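PDB 2JC5: exodeoxyribonuclease from Neisseria meningitidis, which probably cleaves the DNA backbone at abasic sites during DNA repair, as a magnesium- or manganese-dependent AP endonuclease of the ExoA family. Local coordinates for residues 29-34 against 101-106; 108-113 against 124-129; 143-148 against 223-228. All blocks are in the same frame, centred on the assembly; numbering follows the deposited sequence.

Interaction 1: 29-34 against 101-106; sequences ADIVCV and GRLSVI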
ATOM      1  N   ALA A  29       6.467   4.252 -14.003  1.00  9.69           N
ATOM      2  CA  ALA A  29       5.831   3.085 -13.391  1.00  9.44           C
ATOM      3  C   ALA A  29       5.071   2.242 -14.403  1.00  8.66           C
ATOM      4  O   ALA A  29       4.322   2.774 -15.233  1.00  8.70           O
ATOM      5  CB  ALA A  29       4.866   3.514 -12.289  1.00 10.52           C
ATOM      6  N   ASP A  30       5.226   0.931 -14.272  1.00  7.78           N
ATOM      7  CA  ASP A  30       4.413  -0.047 -14.977  1.00  7.88           C
ATOM      8  C   ASP A  30       3.076  -0.300 -14.287  1.00  6.99           C
ATOM      9  O   ASP A  30       2.052  -0.502 -14.955  1.00  8.34           O
ATOM     10  CB  ASP A  30       5.166  -1.352 -15.101  1.00  9.16           C
ATOM     11  CG  ASP A  30       6.411  -1.201 -15.927  1.00  9.78           C
ATOM     12  OD1 ASP A  30       6.259  -1.099 -17.167  1.00 13.24           O
ATOM     13  OD2 ASP A  30       7.521  -1.129 -15.350  1.00 11.24           O
ATOM     14  N   ILE A  31       3.100  -0.281 -12.952  1.00  7.25           N
ATOM     15  CA  ILE A  31       1.915  -0.512 -12.129  1.00  7.82           C
ATOM     16  C   ILE A  31       1.941   0.476 -10.978  1.00  6.45           C
ATOM     17  O   ILE A  31       2.993   0.677 -10.369  1.00  7.00           O
ATOM     18  CB  ILE A  31       1.869  -1.950 -11.553  1.00  8.06           C
ATOM     19  CG1 ILE A  31       1.878  -2.981 -12.695  1.00  8.72           C
ATOM     20  CG2 ILE A  31       0.628  -2.142 -10.692  1.00  9.26           C
ATOM     21  CD1 ILE A  31       2.095  -4.397 -12.255  1.00  9.87           C
ATOM     22  N   VAL A  32       0.799   1.117 -10.725  1.00  6.51           N
ATOM     23  CA  VAL A  32       0.650   2.062  -9.619  1.00  5.71           C
ATOM     24  C   VAL A  32      -0.534   1.595  -8.781  1.00  5.94           C
ATOM     25  O   VAL A  32      -1.658   1.479  -9.286  1.00  7.74           O
ATOM     26  CB  VAL A  32       0.448   3.519 -10.112  1.00  7.15           C
ATOM     27  CG1 VAL A  32       0.334   4.498  -8.916  1.00  7.92           C
ATOM     28  CG2 VAL A  32       1.618   3.932 -10.988  1.00  8.52           C
ATOM     29  N   CYS A  33      -0.261   1.285  -7.520  1.00  6.69           N
ATOM     30  CA  CYS A  33      -1.284   0.926  -6.577  1.00  6.11           C
ATOM     31  C   CYS A  33      -1.522   2.131  -5.710  1.00  5.79           C
ATOM     32  O   CYS A  33      -0.576   2.625  -5.078  1.00  7.81           O
ATOM     33  CB  CYS A  33      -0.814  -0.230  -5.716  1.00  6.17           C
ATOM     34  SG  CYS A  33      -0.579  -1.720  -6.643  1.00 10.32           S
ATOM     35  N   VAL A  34      -2.773   2.591  -5.674  1.00  5.05           N
ATOM     36  CA  VAL A  34      -3.096   3.741  -4.839  0.50  4.99           C
ATOM     37  C   VAL A  34      -4.103   3.387  -3.769  1.00  4.86           C
ATOM     38  O   VAL A  34      -4.945   2.494  -3.929  1.00  5.72           O
ATOM     39  CB  VAL A  34      -3.560   4.988  -5.632  0.50  5.15           C
ATOM     40  CG1 VAL A  34      -2.492   5.390  -6.641  0.50  5.90           C
ATOM     41  CG2 VAL A  34      -4.913   4.756  -6.323  0.50  4.83           C
ATOM     42  N   GLY A 101      -0.672 -12.974 -16.031  1.00  8.25           N
ATOM     43  CA  GLY A 101      -0.032 -14.272 -16.065  1.00  9.27           C
ATOM     44  C   GLY A 101       0.161 -14.759 -14.640  1.00  8.34           C
ATOM     45  O   GLY A 101      -0.783 -14.761 -13.857  1.00  9.16           O
ATOM     46  N   ARG A 102       1.400 -15.073 -14.278  1.00  8.01           N
ATOM     47  CA  ARG A 102       1.719 -15.574 -12.951  1.00  8.15           C
ATOM     48  C   ARG A 102       2.058 -14.490 -11.924  1.00  9.08           C
ATOM     49  O   ARG A 102       2.410 -14.820 -10.799  1.00  9.13           O
ATOM     50  CB  ARG A 102       2.851 -16.586 -13.065  1.00 10.31           C
ATOM     51  CG  ARG A 102       2.421 -17.870 -13.773  1.00 11.23           C
ATOM     52  CD  ARG A 102       1.528 -18.731 -12.886  1.00 13.48           C
ATOM     53  NE  ARG A 102       2.338 -19.341 -11.833  1.00 13.08           N
ATOM     54  CZ  ARG A 102       1.870 -20.168 -10.902  1.00 16.14           C
ATOM     55  NH1 ARG A 102       0.575 -20.417 -10.810  1.00 17.95           N
ATOM     56  NH2 ARG A 102       2.700 -20.675 -10.014  1.00 18.50           N
ATOM     57  N   LEU A 103       1.960 -13.228 -12.335  1.00  6.98           N
ATOM     58  CA  LEU A 103       2.142 -12.079 -11.447  1.00  7.01           C
ATOM     59  C   LEU A 103       0.800 -11.625 -10.898  1.00  6.22           C
ATOM     60  O   LEU A 103      -0.179 -11.498 -11.639  1.00  6.91           O
ATOM     61  CB  LEU A 103       2.792 -10.916 -12.211  1.00  8.31           C
ATOM     62  CG  LEU A 103       3.011  -9.603 -11.444  1.00  8.12           C
ATOM     63  CD1 LEU A 103       3.999  -9.800 -10.315  1.00 10.10           C
ATOM     64  CD2 LEU A 103       3.443  -8.520 -12.390  1.00  9.28           C
ATOM     65  N   SER A 104       0.768 -11.317  -9.606  1.00  6.47           N
ATOM     66  CA  SER A 104      -0.383 -10.645  -9.011  1.00  6.59           C
ATOM     67  C   SER A 104       0.103  -9.462  -8.223  1.00  6.55           C
ATOM     68  O   SER A 104       1.103  -9.544  -7.497  1.00  6.79           O
ATOM     69  CB  SER A 104      -1.166 -11.569  -8.092  1.00  7.37           C
ATOM     70  OG  SER A 104      -1.679 -12.692  -8.785  1.00  9.32           O
ATOM     71  N   VAL A 105      -0.596  -8.352  -8.373  1.00  5.36           N
ATOM     72  CA  VAL A 105      -0.345  -7.178  -7.558  1.00  6.02           C
ATOM     73  C   VAL A 105      -1.634  -6.728  -6.889  1.00  6.96           C
ATOM     74  O   VAL A 105      -2.692  -6.642  -7.541  1.00  6.18           O
ATOM     75  CB  VAL A 105       0.251  -6.062  -8.410  1.00  6.75           C
ATOM     76  CG1 VAL A 105       0.556  -4.846  -7.554  1.00  9.26           C
ATOM     77  CG2 VAL A 105       1.497  -6.550  -9.119  1.00  7.84           C
ATOM     78  N   ILE A 106      -1.520  -6.448  -5.594  0.50  6.13           N
ATOM     79  CA  ILE A 106      -2.627  -6.009  -4.773  0.50  5.76           C
ATOM     80  C   ILE A 106      -2.401  -4.579  -4.333  0.50  5.77           C
ATOM     81  O   ILE A 106      -1.257  -4.142  -4.137  0.50  5.63           O
ATOM     82  CB  ILE A 106      -2.781  -6.918  -3.546  0.50  5.75           C
ATOM     83  CG1 ILE A 106      -3.352  -8.263  -3.998  0.50  7.05           C
ATOM     84  CG2 ILE A 106      -3.647  -6.275  -2.446  0.50  6.46           C
ATOM     85  CD1 ILE A 106      -2.871  -9.434  -3.223  0.50  7.50           C
TER
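Val105 meets Ile31 and Cys33 with both of its methyls. CG2 faces the end of Ile31, with CD1 of Ile31 at 3.9 Å from CG2 of Val105. CG1 takes the sulfur: SG of Cys33 lies 3.4 Å from CG1 of Val105, and CG2 of Ile31 stands farther off, at 4.1 Å from that same CG1. The side chains of Ile31 and Val105 run obliquely to one another, and Ile31 uses CD1 and CG2 on different methyls. With chi1 of Val105 at -178°, CG1 lies anti to the backbone N and meets Cys33, while CG2, anti to the carbonyl carbon, is left to CD1 of Ile31. At the far end of Ile31, CD1 also approaches CD2 of Leu103 at 4.3 Å, a looser touch. The side chains meeting here are aliphatic groups and a thiol, and SG of Cys33 also lies 3.6 Å from O of Ile106. The backbones stay apart: the short strand axes come no closer than 8.4 Å and their N-to-C directions differ by 32°. This spacing is that of two facing layers, as expected for the beta sandwich of the DNase I-like fold. Strand 31-35 sits between strands 2-8 and 69-73 in one sheet, where Val71 neighbours Ile31 and Cys33; strand 103-109 lies beside 143-147 in the other, and Val105 on Ile4 and Cys33 on Cys147 continue the interface between the sheets.

Interaction 2: 108-113 against 124-129; sequences LYLPSG and YRFLDA. With BCN (bicine), chain C.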
ATOM      1  N   LEU A 108      -3.808  -2.464  -1.133  1.00  5.31           N
ATOM      2  CA  LEU A 108      -4.403  -2.719   0.167  1.00  6.03           C
ATOM      3  C   LEU A 108      -4.415  -1.456   1.001  1.00  5.10           C
ATOM      4  O   LEU A 108      -3.397  -0.797   1.113  1.00  5.14           O
ATOM      5  CB  LEU A 108      -3.557  -3.759   0.910  1.00  7.58           C
ATOM      6  CG  LEU A 108      -3.928  -4.022   2.379  1.00  7.38           C
ATOM      7  CD1 LEU A 108      -5.246  -4.751   2.509  1.00 10.57           C
ATOM      8  CD2 LEU A 108      -2.824  -4.807   3.097  1.00  8.44           C
ATOM      9  N   TYR A 109      -5.557  -1.142   1.607  1.00  6.07           N
ATOM     10  CA  TYR A 109      -5.660  -0.050   2.558  1.00  5.65           C
ATOM     11  C   TYR A 109      -6.175  -0.637   3.863  1.00  5.65           C
ATOM     12  O   TYR A 109      -7.380  -0.873   4.032  1.00  6.87           O
ATOM     13  CB  TYR A 109      -6.573   1.047   2.045  1.00  8.10           C
ATOM     14  CG  TYR A 109      -6.676   2.268   2.929  1.00  8.21           C
ATOM     15  CD1 TYR A 109      -5.593   2.739   3.662  1.00  7.91           C
ATOM     16  CD2 TYR A 109      -7.861   2.945   3.031  1.00  9.49           C
ATOM     17  CE1 TYR A 109      -5.694   3.846   4.441  1.00  9.71           C
ATOM     18  CE2 TYR A 109      -7.977   4.051   3.826  1.00 10.49           C
ATOM     19  CZ  TYR A 109      -6.897   4.505   4.529  1.00 10.84           C
ATOM     20  OH  TYR A 109      -7.021   5.624   5.328  1.00 14.10           O
ATOM     21  N   LEU A 110      -5.239  -0.903   4.771  1.00  6.23           N
ATOM     22  CA  LEU A 110      -5.562  -1.538   6.048  1.00  6.87           C
ATOM     23  C   LEU A 110      -6.196  -0.502   6.988  1.00  7.45           C
ATOM     24  O   LEU A 110      -5.770   0.633   7.004  1.00  7.52           O
ATOM     25  CB  LEU A 110      -4.289  -2.142   6.628  1.00  7.94           C
ATOM     26  CG  LEU A 110      -4.411  -3.286   7.613  1.00  8.86           C
ATOM     27  CD1 LEU A 110      -3.209  -4.229   7.476  1.00 10.75           C
ATOM     28  CD2 LEU A 110      -4.523  -2.720   9.025  1.00  8.95           C
ATOM     29  N   PRO A 111      -7.269  -0.856   7.716  1.00  7.61           N
ATOM     30  CA  PRO A 111      -7.925   0.127   8.580  1.00  7.18           C
ATOM     31  C   PRO A 111      -6.986   0.763   9.603  1.00  8.80           C
ATOM     32  O   PRO A 111      -6.108   0.075  10.152  1.00  8.97           O
ATOM     33  CB  PRO A 111      -8.989  -0.709   9.320  1.00  8.03           C
ATOM     34  CG  PRO A 111      -9.245  -1.859   8.454  1.00  8.48           C
ATOM     35  CD  PRO A 111      -7.936  -2.169   7.791  1.00  7.44           C
ATOM     36  N   SER A 112      -7.153   2.054   9.844  1.00  9.49           N
ATOM     37  CA  SER A 112      -6.442   2.739  10.911  1.00 10.26           C
ATOM     38  C   SER A 112      -7.232   2.599  12.204  1.00  9.63           C
ATOM     39  O   SER A 112      -8.456   2.478  12.190  1.00 10.80           O
ATOM     40  CB  SER A 112      -6.234   4.203  10.573  1.00 10.81           C
ATOM     41  OG  SER A 112      -7.461   4.804  10.246  1.00 14.51           O
ATOM     42  N   GLY A 113      -6.528   2.605  13.325  1.00  8.61           N
ATOM     43  CA  GLY A 113      -7.155   2.438  14.631  1.00  8.40           C
ATOM     44  C   GLY A 113      -7.073   3.624  15.558  1.00  9.89           C
ATOM     45  O   GLY A 113      -7.671   3.584  16.615  1.00 10.61           O
ATOM     46  N   TYR A 124      -8.065  -4.837  14.240  1.00  8.46           N
ATOM     47  CA  TYR A 124      -7.669  -6.179  14.670  1.00  8.45           C
ATOM     48  C   TYR A 124      -8.478  -7.275  13.988  1.00  8.35           C
ATOM     49  O   TYR A 124      -7.916  -8.295  13.629  1.00  8.95           O
ATOM     50  CB  TYR A 124      -7.758  -6.343  16.186  1.00 10.15           C
ATOM     51  CG  TYR A 124      -6.611  -5.727  16.964  1.00 11.67           C
ATOM     52  CD1 TYR A 124      -5.290  -5.954  16.587  1.00 11.95           C
ATOM     53  CD2 TYR A 124      -6.846  -4.977  18.114  1.00 12.48           C
ATOM     54  CE1 TYR A 124      -4.232  -5.438  17.315  1.00 12.90           C
ATOM     55  CE2 TYR A 124      -5.788  -4.459  18.861  1.00 11.86           C
ATOM     56  CZ  TYR A 124      -4.484  -4.686  18.438  1.00 12.03           C
ATOM     57  OH  TYR A 124      -3.430  -4.176  19.160  1.00 14.75           O
ATOM     58  N   ARG A 125      -9.783  -7.084  13.802  1.00  9.65           N
ATOM     59  CA  ARG A 125     -10.561  -8.064  13.054  0.50 11.54           C
ATOM     60  C   ARG A 125     -10.083  -8.176  11.593  1.00 10.17           C
ATOM     61  O   ARG A 125     -10.050  -9.261  11.018  1.00 10.61           O
ATOM     62  CB  ARG A 125     -12.056  -7.746  13.155  0.50 12.90           C
ATOM     63  CG  ARG A 125     -12.590  -7.976  14.561  0.50 14.78           C
ATOM     64  CD  ARG A 125     -14.095  -8.028  14.609  0.50 16.07           C
ATOM     65  NE  ARG A 125     -14.700  -6.720  14.360  0.50 17.19           N
ATOM     66  CZ  ARG A 125     -15.231  -6.316  13.207  0.50 18.17           C
ATOM     67  NH1 ARG A 125     -15.250  -7.109  12.140  0.50 18.93           N
ATOM     68  NH2 ARG A 125     -15.761  -5.101  13.120  0.50 17.42           N
ATOM     69  N   PHE A 126      -9.683  -7.060  10.985  1.00 10.29           N
ATOM     70  CA  PHE A 126      -9.114  -7.112   9.642  1.00 10.11           C
ATOM     71  C   PHE A 126      -7.815  -7.925   9.592  1.00  9.44           C
ATOM     72  O   PHE A 126      -7.610  -8.766   8.713  1.00 11.03           O
ATOM     73  CB  PHE A 126      -8.860  -5.699   9.153  1.00 10.29           C
ATOM     74  CG  PHE A 126      -8.479  -5.617   7.705  1.00 10.84           C
ATOM     75  CD1 PHE A 126      -7.196  -5.926   7.271  1.00 11.73           C
ATOM     76  CD2 PHE A 126      -9.419  -5.235   6.775  1.00 10.72           C
ATOM     77  CE1 PHE A 126      -6.869  -5.864   5.927  1.00 11.31           C
ATOM     78  CE2 PHE A 126      -9.102  -5.144   5.431  1.00 11.89           C
ATOM     79  CZ  PHE A 126      -7.817  -5.467   5.011  1.00 11.44           C
ATOM     80  N   LEU A 127      -6.938  -7.684  10.559  1.00  9.34           N
ATOM     81  CA  LEU A 127      -5.712  -8.451  10.639  1.00  8.56           C
ATOM     82  C   LEU A 127      -6.000  -9.951  10.701  1.00  9.10           C
ATOM     83  O   LEU A 127      -5.330 -10.744  10.055  1.00  9.96           O
ATOM     84  CB  LEU A 127      -4.874  -8.036  11.858  1.00  8.98           C
ATOM     85  CG  LEU A 127      -4.331  -6.601  11.987  1.00 10.51           C
ATOM     86  CD1 LEU A 127      -3.242  -6.529  13.078  1.00 10.96           C
ATOM     87  CD2 LEU A 127      -3.844  -6.047  10.656  1.00 11.53           C
ATOM     88  N   ASP A 128      -6.991 -10.339  11.504  1.00  9.25           N
ATOM     89  CA  ASP A 128      -7.291 -11.758  11.661  1.00  9.67           C
ATOM     90  C   ASP A 128      -7.925 -12.369  10.427  1.00 11.06           C
ATOM     91  O   ASP A 128      -7.695 -13.542  10.130  1.00 12.18           O
ATOM     92  CB  ASP A 128      -8.199 -11.981  12.876  1.00 12.00           C
ATOM     93  CG  ASP A 128      -7.499 -11.713  14.188  1.00 13.93           C
ATOM     94  OD1 ASP A 128      -6.261 -11.842  14.257  1.00 17.20           O
ATOM     95  OD2 ASP A 128      -8.197 -11.388  15.182  1.00 18.55           O
ATOM     96  N   ALA A 129      -8.718 -11.585   9.696  1.00 10.44           N
ATOM     97  CA  ALA A 129      -9.330 -12.059   8.443  1.00 12.33           C
ATOM     98  C   ALA A 129      -8.345 -12.090   7.295  1.00 13.10           C
ATOM     99  O   ALA A 129      -8.455 -12.915   6.403  1.00 15.87           O
ATOM    100  CB  ALA A 129     -10.542 -11.198   8.066  1.00 13.41           C
TER
HETATM  101  N1  BCN C1261      -1.661   5.838  12.260  1.00 12.37           N
HETATM  102  C1  BCN C1261      -1.982   4.394  12.192  1.00 10.47           C
HETATM  103  C2  BCN C1261      -3.353   4.072  12.737  1.00  9.80           C
HETATM  104  O21 BCN C1261      -3.766   2.881  12.626  1.00  8.85           O
HETATM  105  O22 BCN C1261      -4.017   4.980  13.264  1.00 10.84           O
HETATM  106  C3  BCN C1261      -1.633   6.490  10.943  1.00 16.83           C
HETATM  107  C4  BCN C1261      -3.016   7.023  10.624  1.00 17.19           C
HETATM  108  O4  BCN C1261      -3.547   7.864  11.679  1.00 16.74           O
HETATM  109  C5  BCN C1261      -0.366   6.067  12.995  1.00 14.99           C
HETATM  110  C6  BCN C1261      -0.381   7.412  13.709  1.00 13.65           C
HETATM  111  O6  BCN C1261      -1.654   7.695  14.293  1.00 19.68           O
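Phe126 leaves helix 117-139 with CG anti to its backbone N (chi1 -171°), a setting that carries the ring out to Pro111, Leu110 and Leu108. Leu108 answers with a chi1 of 172°, its CG likewise opposite the main-chain nitrogen, and its CD1 arrives at the ring edge, near the ring plane, 3.7 Å from CZ of Phe126. Pro111 comes over a face instead. Its CD lies 3.7 Å from the centroid of the Phe126 ring. The approach is 20° off the ring normal, a CH-pi contact displaced toward the rim. Leu110 approaches obliquely, with its CG 3.9 Å from CD1 of Phe126. Its two methyls pass on to the next helical residue: CD1 of Leu110 is 3.7 Å from CD2 of Leu127, the two side chains crossing at about a right angle. Phe89 meets the Phe126 ring edge-to-face, from helix 87-90. Beyond Pro111 the chain turns polar, and N of Gly113 donates to O21 of bicine at 2.9 Å, in a pocket that Lys123, Ser114 and Ser169 help to build. The contact between the helix and the end of the strand with the loop that follows it is thus wholly apolar, with no hydrogen bond across it; it lays the residues after Tyr109, a predicted active-site residue, against helix 117-139, while the main-chain N-H of Gly113 serves the carboxylate of the ligand.

Interaction 3: 143-148 against 223-228; sequences DIVVCG and QMVTPE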
ATOM      1  N   ASP A 143       3.869 -15.291  -8.284  1.00  8.08           N
ATOM      2  CA  ASP A 143       4.635 -14.109  -7.917  1.00  7.09           C
ATOM      3  C   ASP A 143       3.669 -13.030  -7.487  1.00  7.82           C
ATOM      4  O   ASP A 143       2.855 -12.599  -8.276  1.00  7.85           O
ATOM      5  CB  ASP A 143       5.441 -13.661  -9.107  1.00  7.39           C
ATOM      6  CG  ASP A 143       6.360 -14.735  -9.611  1.00  7.89           C
ATOM      7  OD1 ASP A 143       7.101 -15.334  -8.795  1.00 10.96           O
ATOM      8  OD2 ASP A 143       6.331 -15.005 -10.840  1.00 10.79           O
ATOM      9  N   ILE A 144       3.760 -12.583  -6.242  1.00  5.65           N
ATOM     10  CA  ILE A 144       2.773 -11.637  -5.713  1.00  7.22           C
ATOM     11  C   ILE A 144       3.434 -10.484  -4.986  1.00  6.43           C
ATOM     12  O   ILE A 144       4.367 -10.686  -4.193  1.00  5.63           O
ATOM     13  CB  ILE A 144       1.769 -12.324  -4.760  1.00  7.78           C
ATOM     14  CG1 ILE A 144       1.145 -13.550  -5.425  1.00  8.59           C
ATOM     15  CG2 ILE A 144       0.668 -11.322  -4.332  1.00  6.85           C
ATOM     16  CD1 ILE A 144       0.188 -14.308  -4.557  1.00  9.42           C
ATOM     17  N   VAL A 145       2.957  -9.274  -5.276  1.00  6.05           N
ATOM     18  CA  VAL A 145       3.327  -8.079  -4.529  1.00  5.83           C
ATOM     19  C   VAL A 145       2.062  -7.532  -3.887  1.00  5.85           C
ATOM     20  O   VAL A 145       1.129  -7.169  -4.601  1.00  7.11           O
ATOM     21  CB  VAL A 145       3.964  -7.004  -5.421  1.00  6.63           C
ATOM     22  CG1 VAL A 145       4.418  -5.787  -4.577  1.00  8.45           C
ATOM     23  CG2 VAL A 145       5.156  -7.596  -6.183  1.00  7.48           C
ATOM     24  N   VAL A 146       2.054  -7.458  -2.548  1.00  5.92           N
ATOM     25  CA  VAL A 146       0.964  -6.814  -1.818  1.00  5.49           C
ATOM     26  C   VAL A 146       1.442  -5.414  -1.433  1.00  6.08           C
ATOM     27  O   VAL A 146       2.255  -5.259  -0.509  1.00  7.30           O
ATOM     28  CB  VAL A 146       0.529  -7.624  -0.572  1.00  6.63           C
ATOM     29  CG1 VAL A 146      -0.695  -6.981   0.080  1.00  7.32           C
ATOM     30  CG2 VAL A 146       0.216  -9.077  -0.957  1.00  8.27           C
ATOM     31  N   CYS A 147       0.981  -4.423  -2.192  1.00  7.31           N
ATOM     32  CA  CYS A 147       1.298  -3.029  -1.977  1.00  7.75           C
ATOM     33  C   CYS A 147       0.269  -2.395  -1.080  1.00  7.29           C
ATOM     34  O   CYS A 147      -0.925  -2.632  -1.241  1.00  9.45           O
ATOM     35  CB  CYS A 147       1.227  -2.246  -3.276  1.00  9.22           C
ATOM     36  SG  CYS A 147       2.480  -2.570  -4.453  1.00 11.77           S
ATOM     37  N   GLY A 148       0.706  -1.511  -0.195  1.00  7.05           N
ATOM     38  CA  GLY A 148      -0.233  -0.557   0.324  1.00  7.73           C
ATOM     39  C   GLY A 148       0.135   0.040   1.643  1.00  6.22           C
ATOM     40  O   GLY A 148       1.290   0.015   2.056  1.00  6.27           O
ATOM     41  N   GLN A 223       5.771  -2.870   0.345  1.00  5.27           N
ATOM     42  CA  GLN A 223       5.568  -3.894  -0.686  1.00  6.03           C
ATOM     43  C   GLN A 223       5.987  -5.218  -0.070  1.00  5.65           C
ATOM     44  O   GLN A 223       7.158  -5.420   0.216  1.00  7.32           O
ATOM     45  CB  GLN A 223       6.366  -3.553  -1.952  1.00  5.88           C
ATOM     46  CG  GLN A 223       5.857  -2.277  -2.625  1.00  6.91           C
ATOM     47  CD  GLN A 223       6.307  -2.061  -4.080  1.00  4.99           C
ATOM     48  OE1 GLN A 223       6.696  -2.985  -4.801  1.00  6.96           O
ATOM     49  NE2 GLN A 223       6.221  -0.821  -4.515  1.00  6.38           N
ATOM     50  N   MET A 224       5.005  -6.071   0.218  1.00  5.94           N
ATOM     51  CA  MET A 224       5.269  -7.416   0.729  1.00  6.11           C
ATOM     52  C   MET A 224       5.301  -8.375  -0.452  1.00  6.82           C
ATOM     53  O   MET A 224       4.366  -8.389  -1.242  1.00  5.85           O
ATOM     54  CB  MET A 224       4.193  -7.874   1.713  1.00  7.51           C
ATOM     55  CG  MET A 224       4.158  -7.084   3.012  1.00  8.82           C
ATOM     56  SD  MET A 224       5.603  -7.455   4.044  1.00 10.39           S
ATOM     57  CE  MET A 224       5.033  -6.785   5.608  1.00  9.40           C
ATOM     58  N   VAL A 225       6.367  -9.166  -0.574  1.00  5.96           N
ATOM     59  CA  VAL A 225       6.643  -9.896  -1.810  1.00  5.09           C
ATOM     60  C   VAL A 225       6.915 -11.379  -1.537  1.00  6.89           C
ATOM     61  O   VAL A 225       7.512 -11.744  -0.519  1.00  6.47           O
ATOM     62  CB  VAL A 225       7.848  -9.231  -2.545  1.00  6.01           C
ATOM     63  CG1 VAL A 225       8.075  -9.831  -3.925  1.00  7.11           C
ATOM     64  CG2 VAL A 225       7.626  -7.716  -2.678  1.00  8.00           C
ATOM     65  N   THR A 226       6.494 -12.226  -2.472  1.00  6.42           N
ATOM     66  CA  THR A 226       6.789 -13.668  -2.451  1.00  6.45           C
ATOM     67  C   THR A 226       8.282 -13.909  -2.714  1.00  8.40           C
ATOM     68  O   THR A 226       8.964 -13.021  -3.209  1.00  8.22           O
ATOM     69  CB  THR A 226       5.916 -14.378  -3.481  1.00  6.91           C
ATOM     70  OG1 THR A 226       5.960 -13.664  -4.718  1.00  8.09           O
ATOM     71  CG2 THR A 226       4.488 -14.443  -2.969  1.00  7.63           C
ATOM     72  N   PRO A 227       8.798 -15.095  -2.327  1.00  8.72           N
ATOM     73  CA  PRO A 227      10.256 -15.288  -2.306  1.00  9.15           C
ATOM     74  C   PRO A 227      11.015 -15.139  -3.622  1.00  9.18           C
ATOM     75  O   PRO A 227      12.032 -14.429  -3.651  1.00  9.70           O
ATOM     76  CB  PRO A 227      10.418 -16.705  -1.733  1.00 10.73           C
ATOM     77  CG  PRO A 227       9.144 -17.048  -1.133  1.00 12.24           C
ATOM     78  CD  PRO A 227       8.077 -16.243  -1.753  1.00 10.92           C
ATOM     79  N   GLU A 228      10.545 -15.740  -4.711  1.00  8.93           N
ATOM     80  CA  GLU A 228      11.351 -15.715  -5.929  1.00 10.40           C
ATOM     81  C   GLU A 228      11.366 -14.319  -6.510  1.00  9.37           C
ATOM     82  O   GLU A 228      12.405 -13.828  -6.961  1.00 10.81           O
ATOM     83  CB  GLU A 228      10.874 -16.764  -6.928  1.00 10.93           C
ATOM     84  CG  GLU A 228      11.173 -18.162  -6.381  1.00 11.86           C
ATOM     85  CD  GLU A 228      10.522 -19.297  -7.124  0.50 10.97           C
ATOM     86  OE1 GLU A 228       9.284 -19.408  -7.089  0.50 11.25           O
ATOM     87  OE2 GLU A 228      11.266 -20.120  -7.712  0.50 10.96           O
TER
HETATM   88  O   HOH W   1       7.741 -15.009  -6.244  1.00  8.32           O
HETATM   89  O   HOH W   2       8.274 -17.451  -9.523  1.00 29.42           O
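Gln223 packs against Val145 and Cys147 on one face of the sheet. Its CB lies 4.0 Å from CG1 of Val145. CG, set beside the backbone N by a chi1 of -65°, comes within 3.9 Å of SG of Cys147, and CD keeps a similar separation from that sulfur. At the amide end OE1 passes CG1 of Val145 and is hydrogen-bonded to the hydroxyl of Tyr254, while NE2 stays near the same sulfur and donates to the carbonyl of Ile4, so both polar atoms of this buried amide have partners in the opposing sheet. Beneath this, the strands pair antiparallel. Val146 and Met224 form a hydrogen-bonded pair, N of Val146 to O of Met224 at 2.8 Å and N of Met224 to O of Val146 at 3.0 Å; Cys147 with Gln223 and Val145 with Val225 are non-hydrogen-bonded pairs. The ladder changes character at Thr226, whose N still donates to O of Ile144 at 3.1 Å. In return N of Ile144 bonds not to a carbonyl but to OG1 of Thr226, at 2.9 Å and 172°. One water joins that hydroxyl to OD1 of Asp143, at 2.7 Å from OG1 of Thr226. A threonine side chain thus takes over the acceptor role of the main chain just where strand 217-225 gives way to helix 227-230, and the water extends the polar link to Asp143.

From the N terminus, strand 31-35 comes first; interaction 1 closes a loop of 66 residues when the chain returns as strand 103-109 in the other sheet. The same strand runs on into interaction 2, which closes a short connection of ten residues, most of them in the first part of helix 117-139. That helix leads to strand 143-147, completing a beta-alpha-beta unit, and interaction 3 then spans 74 residues to bring 223-228 alongside. The three loops follow in series, with none nested or crossing. Strands 103-109 and 143-147 are parallel neighbours: Ser104 with Asp143 and Val145, and Leu108 with Cys147, probably join them by backbone hydrogen bonds. Together the contacts tie sheet to sheet, strand to helix and strand to strand.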